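Local coordinates for DUF5636 domain-containing protein (Legionella pneumophila subsp. pneumophila str. Philadelphia 1, PDB 4RD8) that is of unknown function, belongs to the DUF5636 family and folds into a compact single-chain unit of helices and loops without strands, at residues 12-17 / 23-28; 32-37 / 181-186; 150-155 / 159-164; 42-47 / 135-140. The protein carries 3 engineered substitutions. One frame throughout, in Å; residues are numbered along the deposited sequence.

Interaction 1 of 4, residues 12-17 / 23-28; sequences PIKRAL and QNEPFI
The backbone N of Phe27, whose ring abuts Leu17, donates to Asn24 OD1 at 3.0 Å with an N-H...O angle of 157°. This is an N-cap bond: Asn24 immediately precedes helix 25-38 and its amide oxygen takes up a backbone N-H of the first turn, the donor standing above the carbonyl plane. The opening turn, fixed in this way, presents Phe27 and Ile28 to the 3-10 segment 12-16 and to Leu17 just beyond it. Both methyls of Leu17 touch the Phe27 ring, and CD1 also packs on Ile28. Leu17 CD2 meets the rim of the ring near its plane, 3.9 Å from Phe27 CE2, while Leu17 CD1 lies 3.8 Å from Ile28 CG1. The aliphatic chain of Lys14 crosses Ile28 at about a right angle. A bend at chi3 (68°) carries Lys14 CE to 3.8 Å from Ile28 CD1 and directs the ammonium group toward Glu25. Lys14 NZ and Glu25 OE2 stay 4.2 Å apart, too far for a salt bridge, so the opposite charges are near one another without a direct bond. The contact folds the N-terminal arm back over the start of helix 25-38, with Leu22 of helix 19-22 touching Lys14 and Leu17, and with Cys179 of helix 179-184 also touching Leu17.

Interaction 2 of 4, residues 32-37 / 181-186; sequences TKIENY and DVLIDK
Val182 is the first residue of segment 181-186 to meet helix 25-38, and it does so in two ways. One methyl, CG1, lies 3.5 Å from Glu35 OE2, the two side chains running obliquely to one another. The carbonyl oxygen of Val182 reaches the same carboxylate through a water that donates to both: 2.7 Å from the water to Val182 O, and 2.6 Å from the water to Glu35 OE2. The Glu35 side chain can span the gap because CG is anti to the backbone N (chi1 -169°) and the chain stays extended beyond it, running out from its helix toward Val182. Next comes Leu183, which makes the closest backbone approach, its CA 5.5 Å from that of Glu35. Its CD2 methyl touches the base of the same glutamate, 3.9 Å from Glu35 CB, and makes a looser contact of 4.5 Å with Ile34 CG2. Leu183 also packs on Cys31, one turn earlier on helix 25-38. Ile184 packs on Trp135 of helix 130-144 and also on Leu38 of helix 25-38. Glu35 is thus split by chemistry: its CB belongs to the apolar seam, whereas at the buried carboxylate the water spends one hydrogen on OE2 and the other on Val182 O, joining two acceptors that probably could not bond each other directly.

Interaction 3 of 4, residues 150-155 / 159-164; sequences ENIPTS and DRIYKK
Ile152 overlaps the long side chain of Arg160, the two sliding past one another in opposite directions. The setting is a local turn of this strandless helical fold, where irregular segment 150-155 leads into helix 157-162 and Ile152 and Pro153 come to face Arg160. Arg160 is extended from CG to NE, so the branch methyl Ile152 CG2 lies beside its outer end, 3.4 Å from Arg160 NH1, and near its CD, at 3.9 Å. Pro153 CD sits over one face of the guanidinium, offset toward the rim. The polar end of Arg160 has its principal partner in Glu156, with which NH2 forms a salt bridge. On the other branch, Ile152 CG1 falls between the backbone N and the carbonyl carbon (chi1 66°), which sends CD1 inward to meet Ile161 CD1 at 4.1 Å. Ile161 in turn packs on Trp135, Leu30 and Ile34, linking the turn to helices 130-144 and 25-38. Residues 159-162 form a wider, pi-type turn, and Lys163 NZ reaches back over it to Asp159 OD1 in a salt bridge of 2.8 Å. A water joins the segments, its oxygen 2.8 Å from both Ser155 O, to which it donates, and Asp159 N, from which it accepts.

Interaction 4 of 4, residues 42-47 / 135-140; sequences EAVNEQ and WCLIIL
Gln47 leaves its helix with CG anti to the carbonyl carbon (chi1 -81°) and then bends at chi2 (63°), a course that lays its CB and CG, rather than its terminal amide, against Leu137 and Leu140. CB meets one methyl of Leu137, with Gln47 CB and Leu137 CD2 3.6 Å apart. CG lies 3.5 Å from the backbone oxygen Leu137 O and 3.7 Å from Leu140 CB, so its methylene bridges one turn of the opposing helix; past this point Gln47 and Leu140 run in opposite directions. Leu140 CD1 reaches the backbone of the glutamine, 3.9 Å from Gln47 O. Leu137 divides its two methyls between neighbouring turns of helix 41-61. While CD2 faces Gln47, CD1 turns to Val44 and touches it at 3.7 Å from Val44 CG1, the side chains crossing at about a right angle. The helix segments are themselves almost perpendicular, at 91° with a closest axis approach of 9.4 Å, and such a crossing confines the contact to a short patch of Val44, Gln47, Leu137 and Leu140, all buried. Tyr37 of helix 25-38 borders this patch, packing on both Val44 and Leu137. Farther round helix 130-144, Cys136 and Ile139 face helix 69-85, Ile138 meets Ile34 of helix 25-38, and Trp135 packs against helix 157-162, which places helix 130-144 among several others, with helix 41-61 crossing one side.

In the fold
Helix 25-38 threads the set together: its start serves interaction 1, its later turns serve interaction 2, and helix 41-61 of interaction 4 follows it in the chain. Interactions 1 and 2 have centres 12 Å apart and touch through Ile13, as do interactions 2 and 4 through Tyr37 and Ile184. Interaction 3 lies about 15 Å, between centres, from interactions 1 and 2, joined to the former by Phe27 and to the latter by the Lys33-Glu150 salt bridge; Trp135 connects it to interaction 4. Along the sequence, interactions 3 and 4 are nested within the loop closed by interaction 2, so sequence-distant helices converge on one continuous helical core.

Interaction 1 of 4, residues 12-17 / 23-28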
# COMPACT_ATOMS: atom_id res chain seq x y z
N PRO A 12 -5.34 0.70 -19.38
CA PRO A 12 -4.52 -0.48 -19.67
C PRO A 12 -4.63 -1.52 -18.55
O PRO A 12 -4.25 -2.68 -18.74
CB PRO A 12 -3.09 0.09 -19.73
CG PRO A 12 -3.27 1.57 -19.90
CD PRO A 12 -4.52 1.90 -19.16
N ILE A 13 -5.13 -1.08 -17.40
CA ILE A 13 -5.52 -1.95 -16.28
C ILE A 13 -6.38 -3.14 -16.75
O ILE A 13 -6.27 -4.25 -16.22
CB ILE A 13 -6.30 -1.12 -15.21
CG1 ILE A 13 -5.33 -0.48 -14.22
CG2 ILE A 13 -7.33 -1.94 -14.47
CD1 ILE A 13 -5.40 1.02 -14.24
N LYS A 14 -7.22 -2.89 -17.75
CA LYS A 14 -8.11 -3.92 -18.27
C LYS A 14 -7.36 -5.12 -18.85
O LYS A 14 -7.91 -6.22 -18.92
CB LYS A 14 -9.06 -3.33 -19.33
CG LYS A 14 -9.94 -2.21 -18.81
CD LYS A 14 -10.96 -1.76 -19.86
CE LYS A 14 -12.00 -2.84 -20.11
NZ LYS A 14 -13.19 -2.33 -20.86
N ARG A 15 -6.11 -4.92 -19.25
CA ARG A 15 -5.31 -6.03 -19.77
C ARG A 15 -5.13 -7.13 -18.73
O ARG A 15 -4.97 -8.30 -19.08
CB ARG A 15 -3.93 -5.55 -20.22
CG ARG A 15 -3.94 -4.56 -21.39
CD ARG A 15 -2.51 -4.16 -21.71
NE ARG A 15 -2.42 -2.91 -22.45
CZ ARG A 15 -1.31 -2.17 -22.52
NH1 ARG A 15 -0.21 -2.57 -21.89
NH2 ARG A 15 -1.31 -1.04 -23.21
N ALA A 16 -5.15 -6.75 -17.45
CA ALA A 16 -4.94 -7.70 -16.36
C ALA A 16 -6.24 -8.33 -15.88
O ALA A 16 -6.23 -9.15 -14.96
CB ALA A 16 -4.24 -7.02 -15.19
N LEU A 17 -7.36 -7.94 -16.49
CA LEU A 17 -8.66 -8.37 -15.99
C LEU A 17 -9.37 -9.36 -16.90
O LEU A 17 -9.20 -9.33 -18.13
CB LEU A 17 -9.58 -7.16 -15.75
CG LEU A 17 -9.03 -6.09 -14.80
CD1 LEU A 17 -10.04 -4.95 -14.61
CD2 LEU A 17 -8.65 -6.67 -13.43
N GLN A 23 -15.74 -6.64 -16.67
CA GLN A 23 -16.99 -5.97 -17.02
C GLN A 23 -17.46 -5.02 -15.94
O GLN A 23 -18.53 -4.40 -16.06
CB GLN A 23 -18.09 -7.01 -17.30
CG GLN A 23 -17.73 -8.05 -18.37
CD GLN A 23 -17.26 -7.44 -19.68
OE1 GLN A 23 -17.69 -6.35 -20.07
NE2 GLN A 23 -16.36 -8.14 -20.37
N ASN A 24 -16.66 -4.91 -14.88
CA ASN A 24 -17.02 -4.10 -13.73
C ASN A 24 -16.44 -2.70 -13.89
O ASN A 24 -15.33 -2.43 -13.45
CB ASN A 24 -16.49 -4.77 -12.45
CG ASN A 24 -17.05 -4.16 -11.19
OD1 ASN A 24 -17.19 -2.94 -11.09
ND2 ASN A 24 -17.37 -5.00 -10.21
N GLU A 25 -17.19 -1.81 -14.52
CA GLU A 25 -16.70 -0.45 -14.78
C GLU A 25 -16.33 0.34 -13.51
O GLU A 25 -15.31 1.03 -13.50
CB GLU A 25 -17.66 0.33 -15.67
CG GLU A 25 -17.89 -0.30 -17.05
CD GLU A 25 -16.64 -0.32 -17.94
OE1 GLU A 25 -15.63 0.33 -17.60
OE2 GLU A 25 -16.68 -1.00 -18.99
N PRO A 26 -17.14 0.25 -12.44
CA PRO A 26 -16.72 0.99 -11.25
C PRO A 26 -15.38 0.49 -10.69
O PRO A 26 -14.58 1.31 -10.24
CB PRO A 26 -17.86 0.73 -10.26
CG PRO A 26 -19.07 0.56 -11.14
CD PRO A 26 -18.54 -0.23 -12.32
N PHE A 27 -15.15 -0.81 -10.75
CA PHE A 27 -13.87 -1.35 -10.29
C PHE A 27 -12.73 -0.83 -11.14
O PHE A 27 -11.69 -0.40 -10.61
CB PHE A 27 -13.88 -2.88 -10.32
CG PHE A 27 -12.55 -3.49 -9.98
CD1 PHE A 27 -12.08 -3.47 -8.67
CD2 PHE A 27 -11.78 -4.11 -10.96
CE1 PHE A 27 -10.86 -4.06 -8.34
CE2 PHE A 27 -10.56 -4.68 -10.64
CZ PHE A 27 -10.10 -4.66 -9.33
N ILE A 28 -12.92 -0.86 -12.45
CA ILE A 28 -11.90 -0.41 -13.39
C ILE A 28 -11.58 1.06 -13.14
O ILE A 28 -10.42 1.45 -13.15
CB ILE A 28 -12.35 -0.61 -14.86
CG1 ILE A 28 -12.47 -2.10 -15.18
CG2 ILE A 28 -11.37 0.06 -15.82
CD1 ILE A 28 -13.20 -2.40 -16.50

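Interaction 2 of 4, residues 32-37 / 181-186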
# COMPACT_ATOMS: atom_id res chain seq x y z
N THR A 32 -8.02 2.69 -11.98
CA THR A 32 -7.43 3.70 -12.84
C THR A 32 -7.06 4.92 -12.02
O THR A 32 -5.98 5.50 -12.21
CB THR A 32 -8.40 4.07 -13.96
OG1 THR A 32 -8.67 2.90 -14.74
CG2 THR A 32 -7.81 5.15 -14.85
N LYS A 33 -7.93 5.31 -11.09
CA LYS A 33 -7.65 6.45 -10.22
C LYS A 33 -6.42 6.18 -9.34
O LYS A 33 -5.56 7.06 -9.19
CB LYS A 33 -8.89 6.79 -9.37
CG LYS A 33 -10.09 7.26 -10.19
CD LYS A 33 -9.83 8.60 -10.85
CE LYS A 33 -9.88 9.74 -9.85
NZ LYS A 33 -11.27 10.07 -9.44
N ILE A 34 -6.33 4.98 -8.79
CA ILE A 34 -5.18 4.58 -7.97
C ILE A 34 -3.89 4.62 -8.79
O ILE A 34 -2.88 5.16 -8.34
CB ILE A 34 -5.38 3.19 -7.35
CG1 ILE A 34 -6.47 3.28 -6.28
CG2 ILE A 34 -4.09 2.66 -6.76
CD1 ILE A 34 -6.85 1.94 -5.69
N GLU A 35 -3.94 4.08 -10.00
CA GLU A 35 -2.77 4.04 -10.86
C GLU A 35 -2.32 5.46 -11.17
O GLU A 35 -1.13 5.76 -11.13
CB GLU A 35 -3.08 3.30 -12.17
CG GLU A 35 -1.87 2.98 -13.01
CD GLU A 35 -2.25 2.55 -14.42
OE1 GLU A 35 -3.20 3.15 -14.97
OE2 GLU A 35 -1.60 1.63 -14.96
N ASN A 36 -3.27 6.33 -11.46
CA ASN A 36 -2.96 7.70 -11.82
C ASN A 36 -2.41 8.50 -10.64
O ASN A 36 -1.62 9.43 -10.83
CB ASN A 36 -4.19 8.40 -12.41
CG ASN A 36 -4.49 7.94 -13.83
OD1 ASN A 36 -3.62 7.40 -14.52
ND2 ASN A 36 -5.72 8.17 -14.28
N TYR A 37 -2.83 8.14 -9.44
CA TYR A 37 -2.38 8.78 -8.21
C TYR A 37 -0.93 8.36 -7.90
O TYR A 37 -0.06 9.20 -7.73
CB TYR A 37 -3.33 8.45 -7.05
CG TYR A 37 -2.76 8.79 -5.68
CD1 TYR A 37 -2.55 10.10 -5.29
CD2 TYR A 37 -2.44 7.78 -4.78
CE1 TYR A 37 -2.02 10.41 -4.04
CE2 TYR A 37 -1.92 8.07 -3.53
CZ TYR A 37 -1.72 9.38 -3.16
OH TYR A 37 -1.19 9.67 -1.93
N ASP A 181 0.13 -6.38 -9.60
CA ASP A 181 1.36 -5.87 -10.22
C ASP A 181 1.22 -4.46 -10.82
O ASP A 181 2.05 -3.59 -10.58
CB ASP A 181 1.82 -6.80 -11.35
CG ASP A 181 2.27 -8.17 -10.85
OD1 ASP A 181 2.51 -8.33 -9.63
OD2 ASP A 181 2.41 -9.07 -11.71
N VAL A 182 0.18 -4.26 -11.62
CA VAL A 182 0.02 -3.01 -12.37
C VAL A 182 -0.17 -1.82 -11.45
O VAL A 182 0.26 -0.68 -11.76
CB VAL A 182 -1.14 -3.12 -13.39
CG1 VAL A 182 -1.46 -1.77 -14.00
CG2 VAL A 182 -0.78 -4.10 -14.49
N LEU A 183 -0.79 -2.06 -10.30
CA LEU A 183 -1.09 -1.00 -9.36
C LEU A 183 0.05 -0.72 -8.38
O LEU A 183 0.45 0.43 -8.22
CB LEU A 183 -2.36 -1.30 -8.56
CG LEU A 183 -3.63 -1.28 -9.42
CD1 LEU A 183 -4.85 -1.39 -8.52
CD2 LEU A 183 -3.69 -0.03 -10.29
N ILE A 184 0.58 -1.76 -7.75
CA ILE A 184 1.46 -1.57 -6.61
C ILE A 184 2.69 -2.45 -6.62
O ILE A 184 3.44 -2.47 -5.64
CB ILE A 184 0.71 -1.78 -5.28
CG1 ILE A 184 0.15 -3.20 -5.22
CG2 ILE A 184 -0.38 -0.70 -5.09
CD1 ILE A 184 -0.46 -3.58 -3.90
N ASP A 185 2.91 -3.21 -7.69
CA ASP A 185 4.10 -4.07 -7.74
C ASP A 185 4.75 -4.00 -9.13
O ASP A 185 5.26 -5.00 -9.64
CB ASP A 185 3.74 -5.51 -7.37
CG ASP A 185 4.74 -6.15 -6.43
OD1 ASP A 185 5.71 -5.49 -6.04
OD2 ASP A 185 4.53 -7.33 -6.06
N LYS A 186 4.74 -2.80 -9.72
CA LYS A 186 5.21 -2.59 -11.10
C LYS A 186 6.69 -2.23 -11.11
O LYS A 186 7.06 -1.07 -11.34
CB LYS A 186 4.40 -1.50 -11.81
CG LYS A 186 4.43 -1.57 -13.34
CD LYS A 186 3.83 -2.90 -13.84
CE LYS A 186 3.78 -2.97 -15.36
NZ LYS A 186 5.11 -3.16 -15.99
O HOH W 1 0.64 0.72 -13.99

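Interaction 3 of 4, residues 150-155 / 159-164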
# COMPACT_ATOMS: atom_id res chain seq x y z
N GLU A 150 -14.09 8.06 -6.10
CA GLU A 150 -15.46 8.18 -6.58
C GLU A 150 -16.46 8.16 -5.42
O GLU A 150 -17.58 7.67 -5.56
CB GLU A 150 -15.77 7.07 -7.59
CG GLU A 150 -14.68 6.92 -8.67
CD GLU A 150 -14.59 8.12 -9.59
OE1 GLU A 150 -15.65 8.66 -9.97
OE2 GLU A 150 -13.46 8.51 -9.94
N ASN A 151 -16.02 8.70 -4.29
CA ASN A 151 -16.86 8.85 -3.10
C ASN A 151 -17.38 7.54 -2.50
O ASN A 151 -18.45 7.52 -1.89
CB ASN A 151 -18.04 9.80 -3.37
CG ASN A 151 -18.54 10.47 -2.11
OD1 ASN A 151 -17.81 10.57 -1.12
ND2 ASN A 151 -19.79 10.91 -2.13
N ILE A 152 -16.63 6.46 -2.69
CA ILE A 152 -16.94 5.23 -1.96
C ILE A 152 -16.64 5.50 -0.49
O ILE A 152 -15.80 6.35 -0.17
CB ILE A 152 -16.15 3.99 -2.47
CG1 ILE A 152 -14.65 4.12 -2.20
CG2 ILE A 152 -16.42 3.74 -3.94
CD1 ILE A 152 -13.89 2.81 -2.41
N PRO A 153 -17.35 4.82 0.42
CA PRO A 153 -17.01 4.98 1.84
C PRO A 153 -15.60 4.49 2.12
O PRO A 153 -15.17 3.49 1.54
CB PRO A 153 -18.02 4.07 2.54
CG PRO A 153 -19.20 4.05 1.61
CD PRO A 153 -18.59 4.04 0.23
N THR A 154 -14.89 5.18 3.01
CA THR A 154 -13.51 4.81 3.30
C THR A 154 -13.44 3.36 3.79
O THR A 154 -12.54 2.61 3.41
CB THR A 154 -12.90 5.77 4.33
OG1 THR A 154 -12.85 7.09 3.77
CG2 THR A 154 -11.49 5.33 4.72
N SER A 155 -14.43 2.97 4.59
CA SER A 155 -14.45 1.63 5.19
C SER A 155 -14.69 0.53 4.16
O SER A 155 -14.60 -0.66 4.49
CB SER A 155 -15.52 1.56 6.28
OG SER A 155 -16.82 1.69 5.72
N ASP A 159 -12.91 -4.03 0.72
CA ASP A 159 -13.84 -4.90 -0.01
C ASP A 159 -13.96 -4.55 -1.50
O ASP A 159 -14.01 -5.44 -2.34
CB ASP A 159 -15.23 -4.86 0.62
CG ASP A 159 -15.29 -5.55 1.97
OD1 ASP A 159 -14.31 -6.19 2.37
OD2 ASP A 159 -16.34 -5.44 2.64
N ARG A 160 -14.02 -3.26 -1.82
CA ARG A 160 -14.28 -2.84 -3.20
C ARG A 160 -13.06 -2.89 -4.11
O ARG A 160 -13.19 -2.93 -5.34
CB ARG A 160 -14.88 -1.44 -3.23
CG ARG A 160 -16.30 -1.37 -2.73
CD ARG A 160 -16.87 -0.00 -2.98
NE ARG A 160 -18.18 0.15 -2.35
CZ ARG A 160 -19.16 0.90 -2.85
NH1 ARG A 160 -18.99 1.56 -3.98
NH2 ARG A 160 -20.32 0.98 -2.20
N ILE A 161 -11.87 -2.82 -3.52
CA ILE A 161 -10.65 -2.78 -4.32
C ILE A 161 -9.63 -3.86 -3.95
O ILE A 161 -9.35 -4.77 -4.75
CB ILE A 161 -9.98 -1.38 -4.25
CG1 ILE A 161 -11.00 -0.26 -4.54
CG2 ILE A 161 -8.85 -1.31 -5.25
CD1 ILE A 161 -10.52 1.13 -4.11
N TYR A 162 -9.07 -3.77 -2.75
CA TYR A 162 -7.98 -4.66 -2.33
C TYR A 162 -8.30 -6.15 -2.47
O TYR A 162 -7.54 -6.89 -3.07
CB TYR A 162 -7.59 -4.35 -0.89
CG TYR A 162 -6.43 -5.16 -0.35
CD1 TYR A 162 -5.11 -4.78 -0.60
CD2 TYR A 162 -6.65 -6.25 0.46
CE1 TYR A 162 -4.04 -5.50 -0.07
CE2 TYR A 162 -5.58 -6.99 0.99
CZ TYR A 162 -4.28 -6.60 0.72
OH TYR A 162 -3.23 -7.32 1.26
N LYS A 163 -9.43 -6.59 -1.92
CA LYS A 163 -9.76 -8.01 -1.97
C LYS A 163 -9.87 -8.53 -3.38
O LYS A 163 -9.54 -9.68 -3.65
CB LYS A 163 -11.06 -8.32 -1.21
CG LYS A 163 -10.96 -8.12 0.31
CD LYS A 163 -12.28 -8.53 0.97
CE LYS A 163 -12.21 -8.46 2.48
NZ LYS A 163 -13.53 -8.84 3.06
N LYS A 164 -10.32 -7.67 -4.29
CA LYS A 164 -10.51 -8.11 -5.67
C LYS A 164 -9.19 -8.32 -6.37
O LYS A 164 -9.14 -9.02 -7.38
CB LYS A 164 -11.44 -7.15 -6.43
CG LYS A 164 -12.79 -7.00 -5.73
CD LYS A 164 -13.87 -6.30 -6.56
CE LYS A 164 -15.16 -6.20 -5.75
NZ LYS A 164 -16.31 -5.61 -6.52
O HOH W 2 -13.92 -2.97 3.08

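Interaction 4 of 4, residues 42-47 / 135-140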
# COMPACT_ATOMS: atom_id res chain seq x y z
N GLU A 42 4.11 14.21 -7.00
CA GLU A 42 3.63 15.42 -6.33
C GLU A 42 2.46 15.12 -5.39
O GLU A 42 2.45 15.58 -4.25
CB GLU A 42 3.20 16.48 -7.36
CG GLU A 42 2.61 17.73 -6.74
CD GLU A 42 2.26 18.80 -7.77
OE1 GLU A 42 3.08 19.04 -8.67
OE2 GLU A 42 1.17 19.40 -7.66
N ALA A 43 1.48 14.36 -5.88
CA ALA A 43 0.33 13.99 -5.07
C ALA A 43 0.72 13.01 -3.94
O ALA A 43 0.28 13.16 -2.80
CB ALA A 43 -0.76 13.39 -5.95
N VAL A 44 1.52 12.00 -4.27
CA VAL A 44 1.96 11.03 -3.27
C VAL A 44 2.70 11.69 -2.11
O VAL A 44 2.47 11.33 -0.95
CB VAL A 44 2.83 9.91 -3.91
CG1 VAL A 44 3.49 9.07 -2.83
CG2 VAL A 44 1.98 9.02 -4.82
N ASN A 45 3.57 12.65 -2.41
CA ASN A 45 4.31 13.36 -1.38
C ASN A 45 3.40 14.00 -0.34
O ASN A 45 3.73 14.06 0.85
CB ASN A 45 5.22 14.44 -1.99
CG ASN A 45 6.52 13.87 -2.53
OD1 ASN A 45 6.89 12.74 -2.21
ND2 ASN A 45 7.22 14.66 -3.35
N GLU A 46 2.24 14.47 -0.79
CA GLU A 46 1.29 15.12 0.11
C GLU A 46 0.81 14.15 1.19
O GLU A 46 0.73 14.51 2.36
CB GLU A 46 0.11 15.71 -0.67
CG GLU A 46 0.52 16.84 -1.63
CD GLU A 46 -0.65 17.46 -2.37
OE1 GLU A 46 -1.71 16.82 -2.43
OE2 GLU A 46 -0.50 18.59 -2.88
N GLN A 47 0.51 12.91 0.80
CA GLN A 47 0.13 11.89 1.77
C GLN A 47 1.31 11.37 2.60
O GLN A 47 1.13 10.97 3.75
CB GLN A 47 -0.67 10.75 1.12
CG GLN A 47 -2.14 11.07 0.91
CD GLN A 47 -2.35 12.23 -0.05
OE1 GLN A 47 -1.89 12.19 -1.19
NE2 GLN A 47 -3.02 13.29 0.42
N TRP A 135 -0.90 1.31 0.44
CA TRP A 135 -2.30 1.33 0.80
C TRP A 135 -2.65 2.47 1.76
O TRP A 135 -3.68 3.12 1.59
CB TRP A 135 -2.79 -0.06 1.26
CG TRP A 135 -2.99 -0.89 0.04
CD1 TRP A 135 -2.11 -1.78 -0.51
CD2 TRP A 135 -4.10 -0.80 -0.87
NE1 TRP A 135 -2.63 -2.29 -1.68
CE2 TRP A 135 -3.84 -1.70 -1.93
CE3 TRP A 135 -5.28 -0.06 -0.88
CZ2 TRP A 135 -4.75 -1.88 -2.98
CZ3 TRP A 135 -6.18 -0.24 -1.93
CH2 TRP A 135 -5.90 -1.14 -2.97
N CYS A 136 -1.79 2.74 2.74
CA CYS A 136 -2.03 3.89 3.60
C CYS A 136 -2.09 5.20 2.80
O CYS A 136 -2.88 6.06 3.11
CB CYS A 136 -0.99 4.02 4.72
SG CYS A 136 -1.09 2.71 5.94
N LEU A 137 -1.24 5.34 1.78
CA LEU A 137 -1.24 6.56 0.98
C LEU A 137 -2.56 6.70 0.21
O LEU A 137 -3.16 7.79 0.16
CB LEU A 137 -0.04 6.59 0.02
CG LEU A 137 1.34 6.61 0.70
CD1 LEU A 137 2.44 6.47 -0.35
CD2 LEU A 137 1.54 7.89 1.52
N ILE A 138 -3.01 5.60 -0.39
CA ILE A 138 -4.30 5.54 -1.07
C ILE A 138 -5.45 5.90 -0.13
O ILE A 138 -6.32 6.71 -0.49
CB ILE A 138 -4.52 4.14 -1.65
CG1 ILE A 138 -3.63 3.96 -2.88
CG2 ILE A 138 -5.98 3.91 -2.05
CD1 ILE A 138 -3.32 2.50 -3.15
N ILE A 139 -5.46 5.31 1.06
CA ILE A 139 -6.51 5.58 2.04
C ILE A 139 -6.48 7.03 2.52
O ILE A 139 -7.51 7.68 2.56
CB ILE A 139 -6.41 4.63 3.25
CG1 ILE A 139 -6.62 3.19 2.78
CG2 ILE A 139 -7.43 5.01 4.34
CD1 ILE A 139 -5.94 2.14 3.68
N LEU A 140 -5.30 7.54 2.87
CA LEU A 140 -5.17 8.95 3.25
C LEU A 140 -5.60 9.90 2.13
O LEU A 140 -6.21 10.93 2.39
CB LEU A 140 -3.74 9.27 3.70
CG LEU A 140 -3.28 8.59 5.00
CD1 LEU A 140 -1.78 8.80 5.20
CD2 LEU A 140 -4.03 9.14 6.20